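Local coordinates for ferredoxin CarAc (Pseudomonas resinovorans, PDB 7BUH), which carries electrons on a Rieske [2Fe-2S] cluster from the reductase CarAd to the terminal oxygenase CarAa of carbazole 1,9a-dioxygenase, at residues Ile19-Arg24 / Ile50-Glu55; Ala41-Cys46 / Val86-Phe91; Ala31-Gly36 / Gly56-Asp61. All coordinates share one frame; numbering follows the deposited sequence. Where two conformers were deposited one is given.

Interaction 1 (Ile19-Arg24 / Ile50-Glu55); sequences IRRVNR and IASLSE. With FES (Fe2/s2 (inorganic) cluster), chain B.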
loop_
_atom_site.group_PDB
_atom_site.type_symbol
_atom_site.label_atom_id
_atom_site.label_comp_id
_atom_site.label_asym_id
_atom_site.label_seq_id
_atom_site.Cartn_x
_atom_site.Cartn_y
_atom_site.Cartn_z
ATOM N N ILE A 19 -3.920 -5.880 6.833
ATOM C CA ILE A 19 -3.757 -5.238 5.493
ATOM C C ILE A 19 -5.081 -5.391 4.769
ATOM O O ILE A 19 -5.685 -6.467 4.894
ATOM C CB ILE A 19 -2.600 -5.852 4.676
ATOM C CG1 ILE A 19 -1.347 -6.139 5.516
ATOM C CG2 ILE A 19 -2.240 -4.996 3.469
ATOM C CD1 ILE A 19 -1.040 -7.583 5.692
ATOM N N ARG A 20 -5.475 -4.387 4.008
ATOM C CA ARG A 20 -6.632 -4.423 3.080
ATOM C C ARG A 20 -6.121 -4.084 1.692
ATOM O O ARG A 20 -5.408 -3.069 1.541
ATOM C CB ARG A 20 -7.704 -3.388 3.425
ATOM C CG ARG A 20 -8.613 -3.759 4.586
ATOM C CD ARG A 20 -9.897 -4.433 4.116
ATOM N NE ARG A 20 -11.016 -4.211 5.035
ATOM C CZ ARG A 20 -11.063 -4.665 6.283
ATOM N NH1 ARG A 20 -12.123 -4.441 7.030
ATOM N NH2 ARG A 20 -10.065 -5.359 6.789
ATOM N N ARG A 21 -6.529 -4.861 0.706
ATOM C CA ARG A 21 -6.259 -4.537 -0.709
ATOM C C ARG A 21 -7.348 -3.600 -1.214
ATOM O O ARG A 21 -8.515 -3.775 -0.872
ATOM C CB ARG A 21 -6.163 -5.812 -1.532
ATOM C CG ARG A 21 -5.907 -5.594 -3.006
ATOM C CD ARG A 21 -5.677 -6.928 -3.656
ATOM N NE ARG A 21 -5.596 -6.742 -5.076
ATOM C CZ ARG A 21 -5.484 -7.717 -5.935
ATOM N NH1 ARG A 21 -5.457 -8.965 -5.503
ATOM N NH2 ARG A 21 -5.439 -7.439 -7.220
ATOM N N VAL A 22 -6.932 -2.598 -1.960
ATOM C CA VAL A 22 -7.795 -1.592 -2.620
ATOM C C VAL A 22 -7.616 -1.719 -4.132
ATOM O O VAL A 22 -6.510 -1.444 -4.667
ATOM C CB VAL A 22 -7.488 -0.172 -2.131
ATOM C CG1 VAL A 22 -8.345 0.819 -2.875
ATOM C CG2 VAL A 22 -7.651 -0.052 -0.623
ATOM N N ASN A 23 -8.681 -2.130 -4.831
ATOM C CA ASN A 23 -8.602 -2.262 -6.306
ATOM C C ASN A 23 -9.006 -0.932 -6.952
ATOM O O ASN A 23 -9.902 -0.242 -6.408
ATOM C CB ASN A 23 -9.431 -3.445 -6.779
ATOM C CG ASN A 23 -8.981 -4.735 -6.145
ATOM O OD1 ASN A 23 -7.940 -5.287 -6.514
ATOM N ND2 ASN A 23 -9.722 -5.175 -5.149
ATOM N N ARG A 24 -8.330 -0.571 -8.034
ATOM C CA ARG A 24 -8.584 0.672 -8.806
ATOM C C ARG A 24 -8.871 0.290 -10.261
ATOM O O ARG A 24 -7.962 -0.218 -10.954
ATOM C CB ARG A 24 -7.384 1.606 -8.731
ATOM C CG ARG A 24 -7.017 2.013 -7.308
ATOM C CD ARG A 24 -5.979 3.089 -7.327
ATOM N NE ARG A 24 -4.703 2.547 -7.742
ATOM C CZ ARG A 24 -3.666 3.258 -8.180
ATOM N NH1 ARG A 24 -3.749 4.567 -8.307
ATOM N NH2 ARG A 24 -2.542 2.651 -8.515
ATOM N N ILE A 50 5.754 -10.185 -8.291
ATOM C CA ILE A 50 4.346 -9.933 -8.713
ATOM C C ILE A 50 3.332 -10.494 -7.705
ATOM O O ILE A 50 2.133 -10.580 -8.045
ATOM C CB ILE A 50 4.124 -10.542 -10.113
ATOM C CG1 ILE A 50 5.117 -9.989 -11.137
ATOM C CG2 ILE A 50 2.701 -10.360 -10.569
ATOM C CD1 ILE A 50 5.095 -8.485 -11.276
ATOM N N ALA A 51 3.757 -10.825 -6.500
ATOM C CA ALA A 51 2.853 -11.312 -5.443
ATOM C C ALA A 51 1.986 -10.152 -4.956
ATOM O O ALA A 51 2.349 -8.975 -5.165
ATOM C CB ALA A 51 3.637 -11.911 -4.317
ATOM N N SER A 52 0.880 -10.482 -4.292
ATOM C CA SER A 52 0.046 -9.489 -3.571
ATOM C C SER A 52 0.579 -9.335 -2.141
ATOM O O SER A 52 0.468 -10.277 -1.335
ATOM C CB SER A 52 -1.410 -9.871 -3.642
ATOM O OG SER A 52 -2.191 -8.954 -2.918
ATOM N N LEU A 53 1.107 -8.158 -1.807
ATOM C CA LEU A 53 1.566 -7.870 -0.429
ATOM C C LEU A 53 0.424 -7.934 0.597
ATOM O O LEU A 53 0.705 -8.245 1.751
ATOM C CB LEU A 53 2.308 -6.530 -0.388
ATOM C CG LEU A 53 3.613 -6.513 -1.180
ATOM C CD1 LEU A 53 4.215 -5.135 -1.169
ATOM C CD2 LEU A 53 4.605 -7.530 -0.631
ATOM N N SER A 54 -0.821 -7.650 0.213
ATOM C CA SER A 54 -1.985 -7.740 1.135
ATOM C C SER A 54 -2.260 -9.202 1.524
ATOM O O SER A 54 -3.123 -9.407 2.389
ATOM C CB SER A 54 -3.206 -7.104 0.557
ATOM O OG SER A 54 -3.527 -7.712 -0.676
ATOM N N GLU A 55 -1.566 -10.174 0.933
ATOM C CA GLU A 55 -1.652 -11.610 1.352
ATOM C C GLU A 55 -0.450 -11.960 2.239
ATOM O O GLU A 55 -0.298 -13.142 2.611
ATOM C CB GLU A 55 -1.771 -12.501 0.117
ATOM C CG GLU A 55 -3.099 -12.354 -0.620
ATOM C CD GLU A 55 -3.154 -13.021 -1.999
ATOM O OE1 GLU A 55 -2.215 -13.784 -2.336
ATOM O OE2 GLU A 55 -4.132 -12.768 -2.759
HETATM FE FE1 FES B . 9.491 -12.159 -4.696
HETATM FE FE2 FES B . 7.744 -10.616 -3.391
HETATM S S1 FES B . 7.357 -11.723 -5.274
HETATM S S2 FES B . 9.767 -11.256 -2.708
HETATM O O HOH W 1 -5.577 -8.614 3.271
HETATM O O HOH W 2 -4.714 -9.974 -2.669
#

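Interaction 2 (Ala41-Cys46 / Val86-Phe91); sequences ATEDTC and VPLGVF. With FES (Fe2/s2 (inorganic) cluster), chain B.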
loop_
_atom_site.group_PDB
_atom_site.type_symbol
_atom_site.label_atom_id
_atom_site.label_comp_id
_atom_site.label_asym_id
_atom_site.label_seq_id
_atom_site.Cartn_x
_atom_site.Cartn_y
_atom_site.Cartn_z
ATOM N N ALA A 41 -0.009 3.192 3.162
ATOM C CA ALA A 41 -0.417 2.532 1.913
ATOM C C ALA A 41 0.757 2.477 0.952
ATOM O O ALA A 41 1.535 3.442 0.885
ATOM C CB ALA A 41 -1.585 3.252 1.290
ATOM N N THR A 42 0.841 1.394 0.211
ATOM C CA THR A 42 1.786 1.253 -0.912
ATOM C C THR A 42 1.042 0.660 -2.105
ATOM O O THR A 42 -0.096 0.251 -1.947
ATOM C CB THR A 42 2.951 0.333 -0.510
ATOM O OG1 THR A 42 2.492 -1.002 -0.263
ATOM C CG2 THR A 42 3.709 0.806 0.711
ATOM N N GLU A 43 1.724 0.520 -3.237
ATOM C CA GLU A 43 1.345 -0.459 -4.261
ATOM C C GLU A 43 1.172 -1.817 -3.566
ATOM O O GLU A 43 1.954 -2.154 -2.640
ATOM C CB GLU A 43 2.410 -0.559 -5.355
ATOM C CG GLU A 43 2.460 0.662 -6.230
ATOM C CD GLU A 43 3.798 0.949 -6.913
ATOM O OE1 GLU A 43 4.830 0.185 -6.731
ATOM O OE2 GLU A 43 3.812 1.984 -7.634
ATOM N N ASP A 44 0.178 -2.587 -3.973
ATOM C CA ASP A 44 -0.042 -3.957 -3.440
ATOM C C ASP A 44 0.946 -4.951 -4.069
ATOM O O ASP A 44 1.243 -6.009 -3.435
ATOM C CB ASP A 44 -1.462 -4.419 -3.748
ATOM C CG ASP A 44 -1.775 -5.805 -3.204
ATOM O OD1 ASP A 44 -1.718 -5.957 -1.965
ATOM O OD2 ASP A 44 -2.093 -6.698 -4.027
ATOM N N THR A 45 1.380 -4.694 -5.299
ATOM C CA THR A 45 2.136 -5.692 -6.095
ATOM C C THR A 45 3.601 -5.630 -5.687
ATOM O O THR A 45 4.200 -4.597 -5.840
ATOM C CB THR A 45 1.921 -5.488 -7.591
ATOM O OG1 THR A 45 0.503 -5.449 -7.827
ATOM C CG2 THR A 45 2.578 -6.593 -8.390
ATOM N N CYS A 46 4.136 -6.734 -5.177
ATOM C CA CYS A 46 5.571 -6.872 -4.879
ATOM C C CYS A 46 6.361 -6.575 -6.158
ATOM O O CYS A 46 6.066 -7.190 -7.221
ATOM C CB CYS A 46 5.893 -8.267 -4.371
ATOM S SG CYS A 46 7.603 -8.367 -3.813
ATOM N N VAL A 86 13.596 -3.036 -5.688
ATOM C CA VAL A 86 12.875 -1.888 -6.283
ATOM C C VAL A 86 11.852 -1.363 -5.279
ATOM O O VAL A 86 10.966 -2.112 -4.881
ATOM C CB VAL A 86 12.195 -2.255 -7.609
ATOM C CG1 VAL A 86 11.409 -1.064 -8.125
ATOM C CG2 VAL A 86 13.194 -2.763 -8.636
ATOM N N PRO A 87 11.949 -0.091 -4.834
ATOM C CA PRO A 87 10.978 0.467 -3.885
ATOM C C PRO A 87 9.536 0.518 -4.430
ATOM O O PRO A 87 9.321 0.596 -5.647
ATOM C CB PRO A 87 11.461 1.904 -3.621
ATOM C CG PRO A 87 12.896 1.921 -4.103
ATOM C CD PRO A 87 12.947 0.916 -5.232
ATOM N N LEU A 88 8.587 0.374 -3.511
ATOM C CA LEU A 88 7.139 0.551 -3.753
ATOM C C LEU A 88 6.831 2.041 -3.814
ATOM O O LEU A 88 7.395 2.808 -3.020
ATOM C CB LEU A 88 6.312 -0.098 -2.639
ATOM C CG LEU A 88 6.480 -1.590 -2.440
ATOM C CD1 LEU A 88 5.921 -2.031 -1.086
ATOM C CD2 LEU A 88 5.850 -2.365 -3.592
ATOM N N GLY A 89 5.858 2.373 -4.650
ATOM C CA GLY A 89 5.122 3.630 -4.591
ATOM C C GLY A 89 4.460 3.752 -3.239
ATOM O O GLY A 89 3.899 2.755 -2.750
ATOM N N VAL A 90 4.497 4.934 -2.658
ATOM C CA VAL A 90 3.791 5.192 -1.374
ATOM C C VAL A 90 2.593 6.101 -1.648
ATOM O O VAL A 90 2.684 7.020 -2.528
ATOM C CB VAL A 90 4.730 5.754 -0.297
ATOM C CG1 VAL A 90 5.847 4.759 0.025
ATOM C CG2 VAL A 90 5.287 7.111 -0.661
ATOM N N PHE A 91 1.503 5.864 -0.933
ATOM C CA PHE A 91 0.250 6.660 -1.068
ATOM C C PHE A 91 -0.138 7.184 0.308
ATOM O O PHE A 91 -0.166 6.403 1.245
ATOM C CB PHE A 91 -0.874 5.832 -1.696
ATOM C CG PHE A 91 -0.552 5.366 -3.090
ATOM C CD1 PHE A 91 0.433 4.414 -3.320
ATOM C CD2 PHE A 91 -1.159 5.953 -4.193
ATOM C CE1 PHE A 91 0.761 4.018 -4.607
ATOM C CE2 PHE A 91 -0.824 5.562 -5.480
ATOM C CZ PHE A 91 0.127 4.587 -5.688
HETATM FE FE1 FES B . 9.491 -12.159 -4.696
HETATM FE FE2 FES B . 7.744 -10.616 -3.391
HETATM S S1 FES B . 7.357 -11.723 -5.274
HETATM S S2 FES B . 9.767 -11.256 -2.708
HETATM O O HOH W 3 1.177 6.078 3.467
HETATM O O HOH W 4 7.508 0.700 -7.694
#

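Interaction 3 (Ala31-Gly36 / Gly56-Asp61); sequences AVYRVG and GTLDGD. With NA (sodium ion), chain C; EDO (1,2-ethanediol), chain D.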
loop_
_atom_site.group_PDB
_atom_site.type_symbol
_atom_site.label_atom_id
_atom_site.label_comp_id
_atom_site.label_asym_id
_atom_site.label_seq_id
_atom_site.Cartn_x
_atom_site.Cartn_y
_atom_site.Cartn_z
ATOM N N ALA A 31 -2.241 -1.572 -1.283
ATOM C CA ALA A 31 -2.367 -2.239 0.031
ATOM C C ALA A 31 -2.422 -1.134 1.078
ATOM O O ALA A 31 -1.603 -0.211 1.016
ATOM C CB ALA A 31 -1.217 -3.176 0.243
ATOM N N VAL A 32 -3.386 -1.206 1.978
ATOM C CA VAL A 32 -3.496 -0.282 3.132
ATOM C C VAL A 32 -3.192 -1.074 4.403
ATOM O O VAL A 32 -3.804 -2.152 4.614
ATOM C CB VAL A 32 -4.889 0.356 3.187
ATOM C CG1 VAL A 32 -5.035 1.245 4.389
ATOM C CG2 VAL A 32 -5.147 1.127 1.913
ATOM N N TYR A 33 -2.268 -0.580 5.214
ATOM C CA TYR A 33 -1.751 -1.304 6.401
ATOM C C TYR A 33 -2.130 -0.522 7.646
ATOM O O TYR A 33 -2.002 0.700 7.606
ATOM C CB TYR A 33 -0.225 -1.406 6.361
ATOM C CG TYR A 33 0.362 -1.829 5.049
ATOM C CD1 TYR A 33 0.692 -0.918 4.065
ATOM C CD2 TYR A 33 0.642 -3.155 4.807
ATOM C CE1 TYR A 33 1.266 -1.297 2.863
ATOM C CE2 TYR A 33 1.219 -3.552 3.612
ATOM C CZ TYR A 33 1.524 -2.631 2.632
ATOM O OH TYR A 33 2.128 -3.066 1.484
ATOM N N ARG A 34 -2.636 -1.208 8.678
ATOM C CA ARG A 34 -2.804 -0.610 10.014
ATOM C C ARG A 34 -1.639 -1.133 10.855
ATOM O O ARG A 34 -1.580 -2.355 11.104
ATOM C CB ARG A 34 -4.143 -0.950 10.662
ATOM C CG ARG A 34 -4.289 -0.233 11.996
ATOM C CD ARG A 34 -5.603 -0.484 12.711
ATOM N NE ARG A 34 -5.629 0.235 13.970
ATOM C CZ ARG A 34 -6.716 0.755 14.547
ATOM N NH1 ARG A 34 -7.890 0.722 13.938
ATOM N NH2 ARG A 34 -6.597 1.407 15.697
ATOM N N VAL A 35 -0.723 -0.244 11.204
ATOM C CA VAL A 35 0.433 -0.566 12.070
ATOM C C VAL A 35 0.135 0.103 13.402
ATOM O O VAL A 35 0.184 1.353 13.445
ATOM C CB VAL A 35 1.754 -0.123 11.426
ATOM C CG1 VAL A 35 2.934 -0.403 12.330
ATOM C CG2 VAL A 35 1.911 -0.806 10.063
ATOM N N GLY A 36 -0.262 -0.703 14.394
ATOM C CA GLY A 36 -0.763 -0.186 15.690
ATOM C C GLY A 36 -1.934 0.736 15.436
ATOM O O GLY A 36 -2.936 0.228 14.900
ATOM N N GLY A 56 0.413 -10.983 2.535
ATOM C CA GLY A 56 1.599 -11.177 3.374
ATOM C C GLY A 56 1.342 -10.993 4.858
ATOM O O GLY A 56 0.196 -11.141 5.326
ATOM N N THR A 57 2.416 -10.735 5.587
ATOM C CA THR A 57 2.472 -10.680 7.062
ATOM C C THR A 57 3.164 -9.387 7.451
ATOM O O THR A 57 4.298 -9.177 6.988
ATOM C CB THR A 57 3.248 -11.883 7.611
ATOM O OG1 THR A 57 2.553 -13.046 7.129
ATOM C CG2 THR A 57 3.351 -11.852 9.116
ATOM N N LEU A 58 2.555 -8.600 8.329
ATOM C CA LEU A 58 3.265 -7.445 8.930
ATOM C C LEU A 58 4.113 -7.894 10.118
ATOM O O LEU A 58 3.665 -8.703 10.940
ATOM C CB LEU A 58 2.252 -6.392 9.372
ATOM C CG LEU A 58 1.702 -5.521 8.260
ATOM C CD1 LEU A 58 0.439 -4.809 8.714
ATOM C CD2 LEU A 58 2.765 -4.525 7.779
ATOM N N ASP A 59 5.299 -7.326 10.220
ATOM C CA ASP A 59 6.203 -7.474 11.371
ATOM C C ASP A 59 6.556 -6.042 11.765
ATOM O O ASP A 59 7.437 -5.455 11.110
ATOM C CB ASP A 59 7.391 -8.345 10.992
ATOM C CG ASP A 59 8.287 -8.728 12.156
ATOM O OD1 ASP A 59 8.293 -8.010 13.180
ATOM O OD2 ASP A 59 8.981 -9.775 12.007
ATOM N N GLY A 60 5.781 -5.467 12.683
ATOM C CA GLY A 60 5.794 -4.016 12.952
ATOM C C GLY A 60 5.479 -3.217 11.698
ATOM O O GLY A 60 4.382 -3.399 11.148
ATOM N N ASP A 61 6.389 -2.338 11.262
ATOM C CA ASP A 61 6.157 -1.474 10.076
ATOM C C ASP A 61 6.749 -2.138 8.826
ATOM O O ASP A 61 6.887 -1.458 7.848
ATOM C CB ASP A 61 6.711 -0.064 10.288
ATOM C CG ASP A 61 8.063 -0.057 10.973
ATOM O OD1 ASP A 61 8.821 -1.047 10.745
ATOM O OD2 ASP A 61 8.324 0.899 11.795
HETATM NA NA NA C . 9.165 -11.706 10.667
HETATM C C1 EDO D . 3.356 -6.498 14.201
HETATM O O1 EDO D . 4.593 -7.008 14.671
HETATM C C2 EDO D . 2.559 -7.493 13.459
HETATM O O2 EDO D . 1.414 -6.956 12.865
HETATM O O HOH W 5 6.646 -12.281 11.054
HETATM O O HOH W 6 8.711 -13.639 9.409
#

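Interaction 1 (Ile19-Arg24 / Ile50-Glu55)
Arg21 lies along the flank of the 3-10 segment 53-55, and its methylenes, rather than the guanidinium, touch the serines there. At the root, Arg21 CB packs 3.8 Å from Ser54 CB and, in one of the two conformers of that serine, 3.4 Å from Ser54 OG. With CG anti to the backbone N (chi1 179°) and the chain extended as far as NE, the methylenes run on past both serines. CG still faces Ser54 OG, and Arg21 CD lies over the pair of hydroxyls, 3.8 Å from Ser54 OG; Arg21 CD to Ser52 OG is 4.1 Å. At the tip, Arg21 NH1 donates a hydrogen bond to water 2 at 3.1 Å; the same water donates to Ser52 OG and to Glu55 OE2, linking guanidinium and carboxylate through solvent. Both serine hydroxyls are hydrogen-bonded to Asp44, a residue just beyond strand 38-43. In the Rieske fold this joins the edge strand 18-24 of the larger sheet to the cluster-binding loop, whose Ile50 and Ala51 lie against S1 of the [2Fe-2S] cluster. Two residues back from Arg21, Ile19 lays its CG2 methyl over the Ser54 backbone, 3.6 Å from Ser54 CA. Water 1 bridges the two segments by donating to Ile19 O and Ser54 O, each at 2.7 Å.

Interaction 2 (Ala41-Cys46 / Val86-Phe91)
Leu88 presses its CD1 methyl against Thr42, 3.7 Å from Thr42 OG1, while its other methyl, CD2, reaches Thr45 O. The hydroxyl it covers is not idle: Thr42 OG1 donates to Glu43 O and also pairs with Tyr33 OH. Next along, Glu43 reaches its carboxylate out to the loop at Gly89; CG is anti to the carbonyl carbon (chi1 -71°) and the chain extended beyond it, which brings OE1 to Gly89 N. Gly89 N donates to Glu43 OE1 at 3.2 Å in a nearly straight bond (171°), but it meets the carboxylate from above its plane. Water 4 donates to the same oxygen and to Pro87 O, so OE1 is gripped twice. The backbone answers in the other direction, Glu43 N donating to Gly89 O at 3.2 Å. An alanine here would probably leave Gly89 N and water 4 without this acceptor, and the loop held on this side by the backbone bond. Phe91 CE1 lies obliquely beside Glu43, 4.1 Å from Glu43 CG, with ring and carboxylate planes 56° apart. Further back, Phe91 N donates to Ala41 O at 3.0 Å, and Thr42 and Val90 form an antiparallel non-hydrogen-bonded pair. At the far end of 41-46, Cys46 SG binds the cluster iron FE2 at 2.3 Å. Strand 38-43 thus leads into the first cluster loop, whose Cys46 and His48, with Cys65 and His68, form the Rieske ligand set.

Interaction 3 (Ala31-Gly36 / Gly56-Asp61)
In this Rieske ferredoxin the small four-stranded sheet of the cluster-binding part leans on the larger sheet, and here its outermost strand 57-59 meets strand 27-35. The short strand axes come within 9.1 Å at 38° to each other, so the two are not paired edge to edge and the space between them is bridged by side chains. Leu58 is the main one. With CG anti to the carbonyl carbon (chi1 -79°), its two methyls reach across toward strand 27-35: Leu58 CD2 comes 3.9 Å from Tyr33 CD2, obliquely to the ring, and Leu58 CD1 lies 4.0 Å from Arg34 O. The Tyr33 ring is buried, its hydroxyl hydrogen-bonded to Thr42 OG1, and it also packs on Ile19 and Ile63, so Leu58 adds to an apolar cluster between the sheets. Two residues after Tyr33, Val35 points the same way and covers the turn that follows strand 57-59. Its CG1, anti to the backbone N, sits 3.5 Å from Gly60 O, and CG2 approaches the same carbonyl, so both methyls rest on that oxygen. CG1 also looks over the Asp61 backbone. Both Gly36 and Gly60 adopt positive phi, which suits a residue without a side chain at each turn. The extended Arg34 side chain, pointing away from 56-61, reaches Gly36 O of its own segment through NE; that oxygen lies in the guanidinium plane, while NH2 makes a salt bridge with Asp37. Just after strand 57-59, Gly60 N donates to O1 of a 1,2-ethanediol, probably from the crystallisation liquor. Asp59 faces away from Val35 and, together with Glu64 and waters 5 and 6, holds a sodium ion, with Asp59 OD2 at 2.4 Å from the metal.

Interaction 2 is the most buried of the three and lies nearest the centre of the chain; interactions 1 and 3 are surface contacts. The chemistry follows: interaction 2 is held by direct backbone and carboxylate hydrogen bonds, interaction 1 by methylene contacts and bridging waters, interaction 3 by methyls against a ring and a carbonyl. All three draw on the same larger sheet, where strands 18-24, 27-35 and 38-43 lie side by side, joined by backbone bonds such as Arg20 with Val32 and Thr42 with Ala31. Leu53 of interaction 1 bonds to the Asp44 backbone and packs on Leu88, both of interaction 2. Interactions 1 and 2 reach the cluster, whereas interaction 3 reaches a sodium ion instead.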